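PDB 3TQH: quinone oxidoreductase from Coxiella burnetii, which probably catalyses the NADPH-dependent reduction of quinones, as a member of the medium-chain dehydrogenase/reductase superfamily, and binds NADPH. Local coordinates for residues A42-P47 with R313-F318. Numbering follows the deposited sequence.
With NDP (NADPH dihydro-nicotinamide-adenine-dinucleotide phosphate), chain B.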
loop_
_atom_site.group_PDB
_atom_site.type_symbol
_atom_site.label_atom_id
_atom_site.label_comp_id
_atom_site.label_asym_id
_atom_site.label_seq_id
_atom_site.Cartn_x
_atom_site.Cartn_y
_atom_site.Cartn_z
ATOM N N ALA A 42 -1.342 3.336 15.586
ATOM C CA ALA A 42 -1.549 3.940 14.273
ATOM C C ALA A 42 -2.011 2.907 13.241
ATOM O O ALA A 42 -1.687 1.720 13.348
ATOM C CB ALA A 42 -0.269 4.626 13.811
ATOM N N ALA A 43 -2.768 3.371 12.247
ATOM C CA ALA A 43 -3.266 2.518 11.164
ATOM C C ALA A 43 -3.416 3.335 9.879
ATOM O O ALA A 43 -4.080 4.370 9.875
ATOM C CB ALA A 43 -4.600 1.906 11.548
ATOM N N SER A 44 -2.802 2.875 8.792
ATOM C CA SER A 44 -2.799 3.647 7.555
ATOM C C SER A 44 -3.889 3.199 6.610
ATOM O O SER A 44 -4.368 2.066 6.680
ATOM C CB SER A 44 -1.439 3.575 6.862
ATOM O OG SER A 44 -1.140 2.270 6.406
ATOM N N LEU A 45 -4.272 4.115 5.730
ATOM C CA LEU A 45 -5.289 3.864 4.712
ATOM C C LEU A 45 -4.649 3.425 3.402
ATOM O O LEU A 45 -3.596 3.923 3.014
ATOM C CB LEU A 45 -6.122 5.125 4.464
ATOM C CG LEU A 45 -7.028 5.571 5.607
ATOM C CD1 LEU A 45 -6.224 6.299 6.673
ATOM C CD2 LEU A 45 -8.160 6.453 5.076
ATOM N N ASN A 46 -5.309 2.496 2.725
ATOM C CA ASN A 46 -4.936 2.084 1.378
ATOM C C ASN A 46 -6.183 2.078 0.496
ATOM O O ASN A 46 -7.284 1.890 1.001
ATOM C CB ASN A 46 -4.327 0.689 1.405
ATOM C CG ASN A 46 -3.052 0.633 2.209
ATOM O OD1 ASN A 46 -3.078 0.367 3.414
ATOM N ND2 ASN A 46 -1.927 0.909 1.553
ATOM N N PRO A 47 -6.019 2.269 -0.821
ATOM C CA PRO A 47 -7.159 2.216 -1.738
ATOM C C PRO A 47 -8.032 0.950 -1.645
ATOM O O PRO A 47 -9.262 1.027 -1.804
ATOM C CB PRO A 47 -6.490 2.307 -3.114
ATOM C CG PRO A 47 -5.263 3.128 -2.862
ATOM C CD PRO A 47 -4.784 2.708 -1.508
ATOM N N ARG A 313 -1.188 12.512 -2.172
ATOM C CA ARG A 313 0.265 12.467 -2.232
ATOM C C ARG A 313 0.714 11.690 -1.005
ATOM O O ARG A 313 0.293 12.004 0.109
ATOM C CB ARG A 313 0.851 13.879 -2.214
ATOM C CG ARG A 313 2.364 13.922 -2.322
ATOM C CD ARG A 313 2.946 15.240 -1.842
ATOM N NE ARG A 313 2.726 16.317 -2.799
ATOM C CZ ARG A 313 3.436 17.443 -2.847
ATOM N NH1 ARG A 313 4.423 17.665 -1.982
ATOM N NH2 ARG A 313 3.163 18.358 -3.771
ATOM N N GLY A 314 1.540 10.668 -1.205
ATOM C CA GLY A 314 2.015 9.833 -0.097
ATOM C C GLY A 314 0.918 9.055 0.618
ATOM O O GLY A 314 0.084 8.408 -0.019
ATOM N N LYS A 315 0.914 9.132 1.948
ATOM C CA LYS A 315 0.053 8.288 2.775
ATOM C C LYS A 315 -0.865 9.097 3.671
ATOM O O LYS A 315 -0.477 10.151 4.185
ATOM C CB LYS A 315 0.903 7.372 3.659
ATOM C CG LYS A 315 1.676 6.283 2.926
ATOM C CD LYS A 315 0.780 5.258 2.235
ATOM C CE LYS A 315 -0.076 4.455 3.214
ATOM N NZ LYS A 315 -0.825 3.366 2.523
ATOM N N LEU A 316 -2.091 8.595 3.837
ATOM C CA LEU A 316 -2.999 9.062 4.875
ATOM C C LEU A 316 -2.902 8.058 6.010
ATOM O O LEU A 316 -2.731 6.856 5.768
ATOM C CB LEU A 316 -4.442 9.132 4.367
ATOM C CG LEU A 316 -4.730 9.954 3.107
ATOM C CD1 LEU A 316 -6.216 9.877 2.773
ATOM C CD2 LEU A 316 -4.282 11.400 3.273
ATOM N N VAL A 317 -3.007 8.536 7.246
ATOM C CA VAL A 317 -2.890 7.651 8.401
ATOM C C VAL A 317 -3.812 8.062 9.548
ATOM O O VAL A 317 -4.047 9.252 9.788
ATOM C CB VAL A 317 -1.419 7.572 8.893
ATOM C CG1 VAL A 317 -0.949 8.921 9.414
ATOM C CG2 VAL A 317 -1.260 6.489 9.957
ATOM N N PHE A 318 -4.356 7.057 10.229
ATOM C CA PHE A 318 -5.104 7.274 11.456
ATOM C C PHE A 318 -4.140 7.235 12.635
ATOM O O PHE A 318 -3.361 6.290 12.778
ATOM C CB PHE A 318 -6.177 6.196 11.663
ATOM C CG PHE A 318 -7.355 6.312 10.737
ATOM C CD1 PHE A 318 -8.140 7.462 10.727
ATOM C CD2 PHE A 318 -7.706 5.252 9.900
ATOM C CE1 PHE A 318 -9.240 7.565 9.882
ATOM C CE2 PHE A 318 -8.805 5.351 9.052
ATOM C CZ PHE A 318 -9.573 6.505 9.041
HETATM P PA NDP B . -2.829 6.091 -4.202
HETATM O O1A NDP B . -4.236 6.468 -3.968
HETATM O O2A NDP B . -1.977 6.428 -3.045
HETATM O O5B NDP B . -2.260 6.846 -5.502
HETATM C C5B NDP B . -2.617 8.197 -5.721
HETATM C C4B NDP B . -1.747 8.789 -6.819
HETATM O O4B NDP B . -2.218 8.349 -8.076
HETATM C C3B NDP B . -1.757 10.312 -6.872
HETATM O O3B NDP B . -0.519 10.810 -6.411
HETATM C C2B NDP B . -2.005 10.662 -8.336
HETATM O O2B NDP B . -1.063 11.576 -8.850
HETATM C C1B NDP B . -1.876 9.320 -9.037
HETATM N N9A NDP B . -2.745 9.155 -10.213
HETATM C C8A NDP B . -4.118 9.138 -10.232
HETATM N N7A NDP B . -4.527 8.935 -11.501
HETATM C C5A NDP B . -3.440 8.821 -12.290
HETATM C C6A NDP B . -3.306 8.614 -13.656
HETATM N N6A NDP B . -4.387 8.493 -14.409
HETATM N N1A NDP B . -2.050 8.542 -14.214
HETATM C C2A NDP B . -0.931 8.672 -13.404
HETATM N N3A NDP B . -1.063 8.872 -12.041
HETATM C C4A NDP B . -2.307 8.950 -11.495
HETATM O O3 NDP B . -2.717 4.528 -4.579
HETATM P PN NDP B . -1.572 3.494 -4.102
HETATM O O1N NDP B . -1.782 3.167 -2.676
HETATM O O2N NDP B . -0.233 3.912 -4.545
HETATM O O5D NDP B . -2.008 2.211 -4.966
HETATM C C5D NDP B . -2.148 2.271 -6.372
HETATM C C4D NDP B . -2.951 1.070 -6.861
HETATM O O4D NDP B . -2.277 -0.132 -6.541
HETATM C C3D NDP B . -4.323 1.011 -6.205
HETATM O O3D NDP B . -5.298 0.730 -7.183
HETATM C C2D NDP B . -4.202 -0.103 -5.188
HETATM O O2D NDP B . -5.436 -0.752 -4.940
HETATM C C1D NDP B . -3.146 -1.004 -5.835
HETATM N N1N NDP B . -2.369 -1.844 -4.894
HETATM C C2N NDP B . -2.268 -3.185 -5.172
HETATM C C3N NDP B . -1.610 -4.071 -4.321
HETATM C C7N NDP B . -1.508 -5.534 -4.640
HETATM O O7N NDP B . -0.840 -6.378 -3.728
HETATM N N7N NDP B . -2.053 -6.007 -5.759
HETATM C C4N NDP B . -1.000 -3.523 -3.062
HETATM C C5N NDP B . -1.134 -2.053 -2.824
HETATM C C6N NDP B . -1.815 -1.285 -3.764
HETATM P P2B NDP B . -1.476 13.094 -9.197
HETATM O O1X NDP B . -0.213 13.883 -9.437
HETATM O O2X NDP B . -2.223 13.707 -8.037
HETATM O O3X NDP B . -2.334 13.167 -10.431
HETATM O O HOH W 1 -3.400 6.510 2.005
#
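Ala-43 and Phe-318 face each other as an antiparallel hydrogen-bonded pair: Ala-43 N donates to Phe-318 O at 3.0 Å, and Phe-318 N returns a bond of 2.7 Å to Ala-43 O. One residue on, Ser-44 and Val-317 form the non-hydrogen-bonded pair, their CA atoms 4.1 Å apart. The pairing is carried further by Leu-45 N, whose bond to Leu-316 O is nearly straight (174° at the hydrogen). Beyond this point the direct backbone bonding gives way to a bridge: a water donates to Leu-45 O and accepts from Leu-316 N. The same carbonyl oxygen takes a second bond from Lys-315 NZ at 2.9 Å, so two donors grip it where the chains part. Bends at chi2 and chi3 (both -64°) fold the lysine chain back across the gap to reach it.

On the side of the sheet where Ala-43 and Phe-318 point, Leu-45 crosses the aromatic ring at about a right angle. Its CD1 methyl makes a CH-pi contact over one face, 3.9 Å from the Phe-318 ring centroid and offset toward the rim. With CG beside the backbone N (chi1 -68°), the leucine also brings CD1 to 4.1 Å from Leu-316 CB.

After the pairing, 42-47 turns to the cofactor, and Pro-47 CD lies 3.3 Å from NADPH O1N, a pyrophosphate oxygen. The contact thus ties strand 36-44 of the GroES-like fold to the late strand 315-319. Strand 291-295 runs parallel to the latter; helix 128-133 packs on Ala-42 and Val-317, while helix 300-308 covers Leu-45 and Phe-318.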